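Local coordinates for multiheme cytochrome cf (Carboxydothermus ferrireducens DSM 11255, PDB 6QVM), which probably carries electrons through eleven c-type hemes to insoluble extracellular iron(III), anchored within the bacterial S-layer, at residues Met256-Leu261 with Ala297-Val302; Ala110-Leu115 with Ala208-Tyr213; Cys38-Ala43 with Gln74-Glu79; Asn104-Phe109 with Ala133-Val138. All blocks are in the same frame, centred on the assembly; numbering follows the deposited sequence.

Contact 1 (Met256-Leu261 with Ala297-Val302)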
# COMPACT_ATOMS: atom_id res chain seq x y z
N MET A 256 -19.28 21.41 7.55
CA MET A 256 -18.81 21.18 8.91
C MET A 256 -17.58 22.00 9.27
O MET A 256 -17.10 21.90 10.40
CB MET A 256 -18.52 19.70 9.15
CG MET A 256 -17.56 19.09 8.16
SD MET A 256 -16.46 17.86 8.86
CE MET A 256 -15.23 18.92 9.61
N LEU A 257 -17.05 22.80 8.34
CA LEU A 257 -15.94 23.67 8.68
C LEU A 257 -16.40 24.97 9.33
O LEU A 257 -15.55 25.74 9.79
CB LEU A 257 -15.11 23.98 7.43
CG LEU A 257 -14.48 22.72 6.84
CD1 LEU A 257 -13.62 23.02 5.63
CD2 LEU A 257 -13.69 22.00 7.92
N LEU A 258 -17.71 25.22 9.38
CA LEU A 258 -18.29 26.40 10.01
C LEU A 258 -17.63 27.67 9.48
O LEU A 258 -17.04 28.46 10.22
CB LEU A 258 -18.18 26.29 11.54
CG LEU A 258 -18.71 24.98 12.11
CD1 LEU A 258 -18.56 24.93 13.61
CD2 LEU A 258 -20.17 24.76 11.69
N TRP A 259 -17.74 27.84 8.16
CA TRP A 259 -17.01 28.91 7.47
C TRP A 259 -17.42 30.30 7.96
O TRP A 259 -16.59 31.21 7.97
CB TRP A 259 -17.23 28.80 5.97
CG TRP A 259 -16.34 27.79 5.30
CD1 TRP A 259 -16.71 26.58 4.80
CD2 TRP A 259 -14.93 27.90 5.10
NE1 TRP A 259 -15.62 25.93 4.29
CE2 TRP A 259 -14.51 26.72 4.45
CE3 TRP A 259 -13.98 28.88 5.39
CZ2 TRP A 259 -13.18 26.50 4.09
CZ3 TRP A 259 -12.66 28.66 5.03
CH2 TRP A 259 -12.28 27.48 4.38
N SER A 260 -18.68 30.47 8.37
CA SER A 260 -19.12 31.78 8.83
C SER A 260 -18.40 32.22 10.10
O SER A 260 -18.43 33.40 10.44
CB SER A 260 -20.63 31.79 9.07
OG SER A 260 -20.99 30.85 10.06
N LEU A 261 -17.74 31.30 10.79
CA LEU A 261 -16.90 31.63 11.93
C LEU A 261 -15.47 32.00 11.52
O LEU A 261 -14.67 32.36 12.39
CB LEU A 261 -16.85 30.45 12.92
CG LEU A 261 -18.15 29.86 13.46
CD1 LEU A 261 -17.87 29.05 14.73
CD2 LEU A 261 -19.20 30.93 13.73
N ALA A 297 -10.80 18.27 16.87
CA ALA A 297 -11.30 17.84 18.17
C ALA A 297 -12.20 18.90 18.79
O ALA A 297 -13.29 18.59 19.28
CB ALA A 297 -10.14 17.50 19.10
N GLU A 298 -11.77 20.17 18.79
CA GLU A 298 -12.56 21.23 19.40
C GLU A 298 -13.38 22.01 18.38
O GLU A 298 -13.93 23.06 18.72
CB GLU A 298 -11.69 22.18 20.21
CG GLU A 298 -10.76 23.08 19.42
CD GLU A 298 -9.75 23.77 20.31
OE1 GLU A 298 -9.51 24.98 20.13
OE2 GLU A 298 -9.20 23.09 21.21
N ASN A 299 -13.47 21.52 17.13
CA ASN A 299 -14.43 22.02 16.15
C ASN A 299 -14.19 23.49 15.80
O ASN A 299 -15.15 24.23 15.52
CB ASN A 299 -15.87 21.83 16.65
CG ASN A 299 -16.80 21.34 15.57
OD1 ASN A 299 -16.36 20.85 14.53
ND2 ASN A 299 -18.10 21.46 15.82
N GLN A 300 -12.94 23.94 15.78
CA GLN A 300 -12.67 25.37 15.82
C GLN A 300 -11.56 25.78 14.85
O GLN A 300 -10.60 25.04 14.63
CB GLN A 300 -12.27 25.81 17.23
CG GLN A 300 -13.32 26.67 17.91
CD GLN A 300 -13.23 26.60 19.43
OE1 GLN A 300 -12.22 26.97 20.02
NE2 GLN A 300 -14.28 26.09 20.05
N TRP A 301 -11.72 26.98 14.30
CA TRP A 301 -10.62 27.67 13.63
C TRP A 301 -9.62 28.15 14.68
O TRP A 301 -9.99 28.89 15.59
CB TRP A 301 -11.15 28.85 12.82
CG TRP A 301 -12.09 28.47 11.74
CD1 TRP A 301 -13.45 28.57 11.77
CD2 TRP A 301 -11.76 27.93 10.46
NE1 TRP A 301 -13.99 28.12 10.59
CE2 TRP A 301 -12.97 27.72 9.76
CE3 TRP A 301 -10.56 27.60 9.83
CZ2 TRP A 301 -13.01 27.20 8.47
CZ3 TRP A 301 -10.59 27.08 8.56
CH2 TRP A 301 -11.81 26.89 7.89
N VAL A 302 -8.37 27.74 14.53
CA VAL A 302 -7.29 28.20 15.41
C VAL A 302 -6.23 28.87 14.55
O VAL A 302 -6.18 28.70 13.33
CB VAL A 302 -6.68 27.05 16.24
CG1 VAL A 302 -7.74 26.37 17.10
CG2 VAL A 302 -5.98 26.04 15.34
O HOH W 1 -18.05 20.60 12.43
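Trp301 reaches the 256-261 loop through its indole nitrogen, NE1, which donates to O of Leu258 at 3.1 Å with a nearly straight N-H...O angle of 166°. The oxygen lies close to the indole plane, whereas the nitrogen stands well above the plane of the Leu258 carbonyl. Leu261 N approaches this Leu258 O from the other face of that plane, at 3.0 Å, so two donors grip one acceptor and tie the indole to the turn that opens the 3-10 segment 259-261. A second polar link is indirect: one water donates to Met256 O at 2.6 Å and to Asn299 OD1 at 2.7 Å.

The indole belongs to strand 300-303, an outermost strand of a five-stranded antiparallel sheet. Just before it, Asn299 and Gln300 both face Asp295, forming a G1 beta bulge where the chain turns out of strand 292-295.

Apolar contacts complete the seat. Trp259 leaves its backbone away from the strand, but with CG beside its own N (chi1 -82°) the indole swings back, and its CZ3 comes 3.5 Å from Trp301 CH2. The six-membered rings meet obliquely, their planes at 44°. Leu257 CB packs 4.0 Å from Trp301 CZ2, and over the same face of the Trp259 ring that Trp301 touches. At the pyrrole end, Leu261 CB lies 4.1 Å from Trp301 CD1, while Phe294 of the sheet meets the Trp301 ring edge-to-face.

Contact 2 (Ala110-Leu115 with Ala208-Tyr213)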
# COMPACT_ATOMS: atom_id res chain seq x y z
N ALA A 110 -22.03 5.43 -25.41
CA ALA A 110 -21.63 6.29 -24.31
C ALA A 110 -20.24 5.94 -23.80
O ALA A 110 -19.39 6.81 -23.63
CB ALA A 110 -22.65 6.21 -23.18
N ARG A 111 -19.98 4.65 -23.56
CA ARG A 111 -18.70 4.23 -23.02
C ARG A 111 -17.54 4.72 -23.88
O ARG A 111 -16.57 5.30 -23.37
CB ARG A 111 -18.65 2.71 -22.89
CG ARG A 111 -17.26 2.19 -22.52
CD ARG A 111 -17.18 0.68 -22.52
NE ARG A 111 -17.25 0.10 -23.86
CZ ARG A 111 -16.24 0.11 -24.74
NH1 ARG A 111 -15.09 0.68 -24.43
NH2 ARG A 111 -16.38 -0.46 -25.93
N VAL A 112 -17.61 4.48 -25.19
CA VAL A 112 -16.49 4.79 -26.06
C VAL A 112 -16.31 6.30 -26.19
O VAL A 112 -15.18 6.81 -26.23
CB VAL A 112 -16.67 4.10 -27.43
CG1 VAL A 112 -15.62 4.58 -28.42
CG2 VAL A 112 -16.61 2.60 -27.25
N SER A 113 -17.41 7.04 -26.22
CA SER A 113 -17.34 8.49 -26.40
C SER A 113 -16.98 9.23 -25.12
O SER A 113 -16.47 10.36 -25.19
CB SER A 113 -18.67 9.01 -26.95
OG SER A 113 -19.75 8.65 -26.10
N GLY A 114 -17.20 8.63 -23.95
CA GLY A 114 -17.06 9.35 -22.71
C GLY A 114 -18.25 10.19 -22.34
O GLY A 114 -18.23 10.83 -21.28
N LEU A 115 -19.29 10.22 -23.17
CA LEU A 115 -20.51 10.93 -22.84
C LEU A 115 -21.33 10.13 -21.83
O LEU A 115 -21.19 8.92 -21.70
CB LEU A 115 -21.34 11.18 -24.10
CG LEU A 115 -20.65 11.90 -25.25
CD1 LEU A 115 -21.50 11.86 -26.51
CD2 LEU A 115 -20.33 13.34 -24.87
N ALA A 208 -17.33 3.82 -36.46
CA ALA A 208 -17.10 5.25 -36.65
C ALA A 208 -16.93 5.97 -35.32
O ALA A 208 -16.16 6.94 -35.23
CB ALA A 208 -18.25 5.86 -37.45
N VAL A 209 -17.64 5.52 -34.28
CA VAL A 209 -17.42 6.06 -32.94
C VAL A 209 -16.04 5.66 -32.44
O VAL A 209 -15.32 6.47 -31.85
CB VAL A 209 -18.53 5.58 -31.99
CG1 VAL A 209 -18.30 6.14 -30.60
CG2 VAL A 209 -19.90 5.99 -32.50
N GLN A 210 -15.64 4.41 -32.68
CA GLN A 210 -14.32 3.95 -32.25
C GLN A 210 -13.20 4.66 -33.01
O GLN A 210 -12.11 4.84 -32.46
CB GLN A 210 -14.20 2.44 -32.43
CG GLN A 210 -14.77 1.63 -31.28
CD GLN A 210 -14.69 0.14 -31.52
OE1 GLN A 210 -15.07 -0.35 -32.59
NE2 GLN A 210 -14.16 -0.59 -30.55
N ALA A 211 -13.45 5.04 -34.26
CA ALA A 211 -12.43 5.77 -35.02
C ALA A 211 -12.21 7.16 -34.44
O ALA A 211 -11.08 7.66 -34.43
CB ALA A 211 -12.82 5.84 -36.49
N LYS A 212 -13.28 7.80 -33.97
CA LYS A 212 -13.16 9.15 -33.43
C LYS A 212 -12.52 9.17 -32.05
O LYS A 212 -11.79 10.12 -31.72
CB LYS A 212 -14.53 9.83 -33.37
CG LYS A 212 -14.45 11.30 -32.98
CD LYS A 212 -15.79 11.84 -32.52
CE LYS A 212 -15.62 13.18 -31.82
NZ LYS A 212 -15.18 14.25 -32.75
N TYR A 213 -12.76 8.14 -31.23
CA TYR A 213 -12.18 8.03 -29.90
C TYR A 213 -11.34 6.75 -29.82
O TYR A 213 -11.71 5.80 -29.13
CB TYR A 213 -13.26 8.01 -28.81
CG TYR A 213 -14.34 9.05 -28.98
CD1 TYR A 213 -14.14 10.36 -28.57
CD2 TYR A 213 -15.57 8.72 -29.55
CE1 TYR A 213 -15.14 11.31 -28.71
CE2 TYR A 213 -16.56 9.66 -29.70
CZ TYR A 213 -16.34 10.95 -29.28
OH TYR A 213 -17.33 11.89 -29.43
O HOH W 2 -14.39 -0.10 -27.78
O HOH W 3 -12.28 5.20 -26.39
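Val112 and Val209 both hold CG1 anti to the main-chain nitrogen (chi1 172° and 180°), which turns these two methyls to face each other across the gap between helices 102-113 and 199-212, 3.8 Å from Val112 CG1 to Val209 CG1. The meeting joins the C-terminal ends of two helices in a small helical module, probably the part that binds the S-layer. The same Val112 methyl also lies 4.2 Å from Gln210 CG, so a single branch fills the space beside one turn of the second helix.

Tyr213, the first residue to leave helix 199-212, lays its ring against the last turn of helix 102-113. Ser113 CA sits over one face, 3.7 Å from the ring centroid and 17° off the normal, a CH-pi contact, and Ser113 CB approaches Tyr213 CE2 at 3.5 Å. Lys212 CG covers the opposite face from its own segment. The polar ends look elsewhere: Tyr213 OH bonds to Ala139 O, and Ser113 OG to Phe109 O one turn back in its helix.

Solvent supplies the polar links between the segments. One water donates to Tyr213 O and, weakly, to Val112 O. Arg111, whose guanidinium also forms salt bridges with Glu79 and Glu108, donates a hydrogen bond from NH2 to another water 2.7 Å away, and that water accepts in turn from Gln210 NE2 at 2.8 Å.

Contact 3 (Cys38-Ala43 with Gln74-Glu79). With HEC (heme c), chain E.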
# COMPACT_ATOMS: atom_id res chain seq x y z
N CYS A 38 -10.26 -12.06 -25.01
CA CYS A 38 -9.78 -11.31 -23.86
C CYS A 38 -8.27 -11.20 -23.79
O CYS A 38 -7.76 -10.32 -23.09
CB CYS A 38 -10.28 -11.95 -22.56
SG CYS A 38 -12.08 -12.06 -22.42
N HIS A 39 -7.53 -12.08 -24.47
CA HIS A 39 -6.07 -12.08 -24.42
C HIS A 39 -5.50 -11.72 -25.77
O HIS A 39 -6.04 -12.09 -26.82
CB HIS A 39 -5.53 -13.45 -23.99
CG HIS A 39 -5.91 -13.85 -22.60
ND1 HIS A 39 -5.18 -13.46 -21.49
CD2 HIS A 39 -6.94 -14.59 -22.13
CE1 HIS A 39 -5.75 -13.95 -20.40
NE2 HIS A 39 -6.82 -14.64 -20.77
N GLN A 40 -4.38 -10.99 -25.75
CA GLN A 40 -3.64 -10.71 -26.98
C GLN A 40 -2.84 -11.94 -27.40
O GLN A 40 -2.33 -12.69 -26.56
CB GLN A 40 -2.71 -9.51 -26.79
CG GLN A 40 -3.44 -8.20 -26.58
CD GLN A 40 -2.50 -7.04 -26.31
OE1 GLN A 40 -1.56 -6.81 -27.06
NE2 GLN A 40 -2.74 -6.32 -25.22
N VAL A 41 -2.75 -12.13 -28.71
CA VAL A 41 -2.02 -13.26 -29.27
C VAL A 41 -0.89 -12.71 -30.14
O VAL A 41 -1.02 -11.60 -30.68
CB VAL A 41 -2.96 -14.19 -30.06
CG1 VAL A 41 -4.11 -14.66 -29.18
CG2 VAL A 41 -3.49 -13.48 -31.29
N PRO A 42 0.22 -13.43 -30.29
CA PRO A 42 1.33 -12.90 -31.09
C PRO A 42 0.92 -12.67 -32.53
O PRO A 42 0.03 -13.33 -33.06
CB PRO A 42 2.40 -14.00 -30.99
CG PRO A 42 2.06 -14.73 -29.73
CD PRO A 42 0.56 -14.71 -29.65
N ALA A 43 1.61 -11.71 -33.18
CA ALA A 43 1.32 -11.40 -34.57
C ALA A 43 1.44 -12.63 -35.45
O ALA A 43 0.66 -12.81 -36.39
CB ALA A 43 2.26 -10.30 -35.06
N GLN A 74 2.68 -12.91 -20.70
CA GLN A 74 2.73 -13.57 -22.01
C GLN A 74 1.53 -13.17 -22.86
O GLN A 74 1.67 -12.84 -24.04
CB GLN A 74 2.78 -15.09 -21.84
CG GLN A 74 3.88 -15.61 -20.92
CD GLN A 74 3.65 -17.06 -20.55
OE1 GLN A 74 2.80 -17.38 -19.71
NE2 GLN A 74 4.39 -17.96 -21.19
N ILE A 75 0.34 -13.22 -22.27
CA ILE A 75 -0.90 -12.94 -22.98
C ILE A 75 -1.61 -11.76 -22.32
O ILE A 75 -2.56 -11.96 -21.54
CB ILE A 75 -1.79 -14.19 -23.05
CG1 ILE A 75 -1.81 -14.92 -21.70
CG2 ILE A 75 -1.30 -15.12 -24.14
CD1 ILE A 75 -2.90 -15.97 -21.61
N PRO A 76 -1.20 -10.52 -22.60
CA PRO A 76 -1.87 -9.37 -21.98
C PRO A 76 -3.31 -9.25 -22.46
O PRO A 76 -3.70 -9.77 -23.50
CB PRO A 76 -1.02 -8.17 -22.43
CG PRO A 76 0.26 -8.77 -22.97
CD PRO A 76 -0.15 -10.11 -23.53
N LEU A 77 -4.10 -8.52 -21.67
CA LEU A 77 -5.53 -8.44 -21.94
C LEU A 77 -5.82 -7.50 -23.10
O LEU A 77 -5.14 -6.49 -23.30
CB LEU A 77 -6.27 -7.95 -20.69
CG LEU A 77 -6.12 -8.81 -19.44
CD1 LEU A 77 -6.76 -8.13 -18.24
CD2 LEU A 77 -6.73 -10.19 -19.65
N THR A 78 -6.83 -7.86 -23.89
CA THR A 78 -7.41 -6.95 -24.85
C THR A 78 -8.31 -5.95 -24.13
O THR A 78 -8.50 -6.01 -22.91
CB THR A 78 -8.20 -7.71 -25.91
OG1 THR A 78 -9.31 -8.39 -25.29
CG2 THR A 78 -7.31 -8.74 -26.61
N GLU A 79 -8.88 -5.01 -24.89
CA GLU A 79 -9.86 -4.10 -24.31
C GLU A 79 -11.02 -4.89 -23.70
O GLU A 79 -11.49 -4.58 -22.60
CB GLU A 79 -10.39 -3.13 -25.36
CG GLU A 79 -11.49 -2.21 -24.84
CD GLU A 79 -11.98 -1.23 -25.90
OE1 GLU A 79 -11.94 -1.56 -27.11
OE2 GLU A 79 -12.41 -0.13 -25.50
FE HEC E . -7.68 -15.82 -19.53
CHA HEC E . -5.81 -14.74 -16.84
CHB HEC E . -5.35 -18.25 -20.16
CHC HEC E . -9.66 -17.04 -22.07
CHD HEC E . -9.87 -13.16 -19.13
NA HEC E . -5.93 -16.39 -18.66
C1A HEC E . -5.31 -15.79 -17.58
C2A HEC E . -4.05 -16.45 -17.34
C3A HEC E . -3.91 -17.41 -18.27
C4A HEC E . -5.09 -17.39 -19.11
CMA HEC E . -2.73 -18.38 -18.43
CAA HEC E . -3.04 -16.06 -16.23
CBA HEC E . -2.91 -17.18 -15.21
CGA HEC E . -4.09 -17.17 -14.26
O1A HEC E . -4.51 -18.27 -13.83
O2A HEC E . -4.59 -16.06 -13.94
NB HEC E . -7.53 -17.35 -20.87
C1B HEC E . -6.50 -18.26 -20.92
C2B HEC E . -6.82 -19.24 -21.94
C3B HEC E . -8.01 -18.91 -22.48
C4B HEC E . -8.49 -17.71 -21.80
CMB HEC E . -5.90 -20.42 -22.32
CAB HEC E . -8.77 -19.65 -23.60
CBB HEC E . -9.16 -21.08 -23.19
NC HEC E . -9.41 -15.20 -20.44
C1C HEC E . -10.08 -15.88 -21.45
C2C HEC E . -11.30 -15.15 -21.76
C3C HEC E . -11.39 -14.10 -20.91
C4C HEC E . -10.18 -14.10 -20.09
CMC HEC E . -12.35 -15.63 -22.79
CAC HEC E . -12.49 -13.01 -20.83
CBC HEC E . -13.91 -13.58 -20.57
ND HEC E . -7.82 -14.20 -18.20
C1D HEC E . -8.83 -13.24 -18.23
C2D HEC E . -8.60 -12.31 -17.15
C3D HEC E . -7.33 -12.80 -16.45
C4D HEC E . -6.92 -13.98 -17.16
CMD HEC E . -9.46 -11.08 -16.79
CAD HEC E . -6.64 -12.19 -15.21
CBD HEC E . -7.32 -12.81 -13.99
CGD HEC E . -6.65 -12.33 -12.72
O1D HEC E . -5.39 -12.31 -12.66
O2D HEC E . -7.39 -11.99 -11.76
O HOH W 4 0.48 -12.60 -26.51
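His39, steadied from behind by Ile75, ligates a heme iron whose remaining axial ligand is a backbone nitrogen, N of Thr24, the first residue modelled; such ligation recalls cytochrome f, where the chain's own amino terminus fills that place. NE2 of His39 stands 1.9 Å from the iron. At the far side of the imidazole, ND1 donates to Ile75 O at 3.0 Å, almost straight at 173° and close to the ring plane, which fixes the rotation of the ligand about its own axis. The Ile75 side chain adds a CH-pi contact: CG1 takes the place between N and the carbonyl carbon (chi1 43°), bringing CD1 over one imidazole face, 3.7 Å from its centroid, and also against the porphyrin.

Cys38 and His39 end the CXXCH heme-binding motif, and Cys38 SG is covalently bound to the heme carbon CAC. The chain leaving the motif runs beside 74-79, with a single beta bridge pairing His39 and Leu77. Thr78 N donates to Cys38 O at 2.7 Å, and Gln40 N reaches Pro76 O at 2.6 Å almost head-on. Gln40 adds its extended side chain, NE2 giving a hydrogen bond to Leu77 O at 3.1 Å. Leu77 CD2 touches the porphyrin 3.8 Å from its C2D, while Thr78 OG1 caps the following helix at Gly81 N and bonds to Tyr37 O. The Ile75 side chain also lies about 4 Å from a second heme.

Contact 4 (Asn104-Phe109 with Ala133-Val138)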
# COMPACT_ATOMS: atom_id res chain seq x y z
N ASN A 104 -28.48 -1.17 -25.31
CA ASN A 104 -27.14 -1.68 -25.57
C ASN A 104 -26.34 -0.74 -26.47
O ASN A 104 -25.14 -0.54 -26.26
CB ASN A 104 -27.21 -3.07 -26.19
CG ASN A 104 -27.61 -4.13 -25.18
OD1 ASN A 104 -27.48 -3.94 -23.97
ND2 ASN A 104 -28.09 -5.26 -25.68
N VAL A 105 -27.00 -0.15 -27.47
CA VAL A 105 -26.30 0.78 -28.36
C VAL A 105 -25.85 2.02 -27.60
O VAL A 105 -24.72 2.49 -27.77
CB VAL A 105 -27.20 1.14 -29.56
CG1 VAL A 105 -26.52 2.17 -30.44
CG2 VAL A 105 -27.53 -0.11 -30.36
N VAL A 106 -26.72 2.56 -26.75
CA VAL A 106 -26.34 3.75 -25.98
C VAL A 106 -25.23 3.40 -24.98
O VAL A 106 -24.28 4.16 -24.81
CB VAL A 106 -27.56 4.36 -25.28
CG1 VAL A 106 -27.14 5.49 -24.35
CG2 VAL A 106 -28.56 4.86 -26.31
N LYS A 107 -25.35 2.25 -24.32
CA LYS A 107 -24.36 1.83 -23.33
C LYS A 107 -22.96 1.81 -23.93
O LYS A 107 -22.00 2.29 -23.32
CB LYS A 107 -24.74 0.45 -22.79
CG LYS A 107 -24.31 0.20 -21.36
CD LYS A 107 -25.11 -0.94 -20.75
N GLU A 108 -22.84 1.29 -25.16
CA GLU A 108 -21.53 1.22 -25.81
C GLU A 108 -21.15 2.54 -26.47
O GLU A 108 -19.99 2.95 -26.41
CB GLU A 108 -21.52 0.09 -26.83
CG GLU A 108 -21.20 -1.28 -26.24
CD GLU A 108 -19.79 -1.37 -25.70
OE1 GLU A 108 -19.60 -1.20 -24.48
OE2 GLU A 108 -18.85 -1.59 -26.50
N PHE A 109 -22.11 3.21 -27.12
CA PHE A 109 -21.83 4.53 -27.68
C PHE A 109 -21.41 5.51 -26.59
O PHE A 109 -20.51 6.34 -26.81
CB PHE A 109 -23.06 5.06 -28.42
CG PHE A 109 -23.18 4.57 -29.84
CD1 PHE A 109 -22.89 3.26 -30.17
CD2 PHE A 109 -23.59 5.43 -30.85
CE1 PHE A 109 -22.99 2.81 -31.48
CE2 PHE A 109 -23.71 4.99 -32.16
CZ PHE A 109 -23.40 3.68 -32.47
N ALA A 133 -29.09 6.69 -36.31
CA ALA A 133 -28.51 7.92 -36.86
C ALA A 133 -28.51 9.04 -35.83
O ALA A 133 -27.61 9.88 -35.83
CB ALA A 133 -29.27 8.34 -38.11
N TYR A 134 -29.50 9.06 -34.94
CA TYR A 134 -29.54 10.05 -33.87
C TYR A 134 -28.46 9.78 -32.83
O TYR A 134 -27.64 10.66 -32.53
CB TYR A 134 -30.93 10.06 -33.23
CG TYR A 134 -31.08 10.98 -32.04
CD1 TYR A 134 -30.96 12.36 -32.18
CD2 TYR A 134 -31.39 10.48 -30.78
CE1 TYR A 134 -31.11 13.21 -31.09
CE2 TYR A 134 -31.55 11.31 -29.69
CZ TYR A 134 -31.41 12.67 -29.85
OH TYR A 134 -31.56 13.50 -28.76
N PHE A 135 -28.45 8.56 -32.27
CA PHE A 135 -27.42 8.19 -31.32
C PHE A 135 -26.03 8.42 -31.89
O PHE A 135 -25.10 8.81 -31.17
CB PHE A 135 -27.57 6.72 -30.91
CG PHE A 135 -28.81 6.42 -30.14
CD1 PHE A 135 -29.42 7.40 -29.37
CD2 PHE A 135 -29.36 5.16 -30.18
CE1 PHE A 135 -30.57 7.11 -28.66
CE2 PHE A 135 -30.52 4.86 -29.46
CZ PHE A 135 -31.12 5.84 -28.70
N LEU A 136 -25.86 8.18 -33.19
CA LEU A 136 -24.56 8.40 -33.82
C LEU A 136 -24.20 9.88 -33.85
O LEU A 136 -23.02 10.24 -33.76
CB LEU A 136 -24.57 7.84 -35.24
CG LEU A 136 -23.20 7.77 -35.92
CD1 LEU A 136 -22.24 6.92 -35.11
CD2 LEU A 136 -23.35 7.23 -37.32
N MET A 137 -25.20 10.76 -33.96
CA MET A 137 -24.93 12.19 -33.95
C MET A 137 -24.49 12.64 -32.56
O MET A 137 -23.54 13.42 -32.42
CB MET A 137 -26.17 12.95 -34.40
CG MET A 137 -26.05 14.45 -34.25
SD MET A 137 -27.66 15.25 -34.26
CE MET A 137 -28.37 14.57 -32.77
N VAL A 138 -25.18 12.17 -31.52
CA VAL A 138 -24.77 12.46 -30.14
C VAL A 138 -23.35 11.97 -29.90
O VAL A 138 -22.47 12.73 -29.49
CB VAL A 138 -25.75 11.82 -29.14
CG1 VAL A 138 -25.31 12.10 -27.72
CG2 VAL A 138 -27.17 12.30 -29.39
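Helices 102-113 and 129-139 run side by side in the helical module that is probably the protein's S-layer-binding part, and here their buried flanks pack together. Over segments 104-109 and 133-138 the axes are nearly parallel, 16° apart in direction, and approach to 10.6 Å, a spacing bridged by aromatic side chains.

Phe135 leads from the second helix, and Val106 meets it flat on. The valine's CG2 methyl sits over the middle of the phenyl ring, 3.6 Å from the centroid and only 11° off the normal, in a CH-pi contact; from there it reaches all six ring carbons, nearest to CZ. With CG1 anti to N (chi1 173°), it is the CG2 branch of Val106 that is left to press on the ring. Val105 comes up more obliquely, its CG1 4.1 Å from Phe135 CD2.

Phe109 points across in the other direction and behaves differently, using its rim. Its CD2 edge faces Phe135 O at 3.7 Å, near the plane of the Phe109 ring, and lies 4.2 Å from Phe135 CB. Farther round, Phe109 CE2 touches Leu136 CD1 at 3.8 Å, while Val105 CG1 covers one face of the Phe109 ring from the same helix. Helix 199-212 adds Val209, which touches both Phe109 and Leu136.

With methyls on ring faces, the two helices cohere mainly by dispersion and shape, with at most a weak electrostatic contribution where the ring edge faces the carbonyl, and their relative position should depend on how these buried side chains fit.

Contacts 2 and 4 are parts of one helical core: their centres lie 9 Å apart, both use helix 102-113, and Val209 CG2 of contact 2 packs 3.6 Å from Leu136 CD1 of contact 4. Contact 3, at the heme, has its centre 22 Å from that of contact 2, yet the two touch through a salt bridge, Arg111 NH1 to Glu79 OE2 at 3.0 Å, which ties the heme-bearing part to the helices. Contact 4 stays about 7 Å from contact 3 at the nearest atoms. Contact 1 is remote, about 30 Å from contact 2 at the nearest atoms and across the chain's centre from contact 3, with the Trp301 side chain about 14 Å from a different heme.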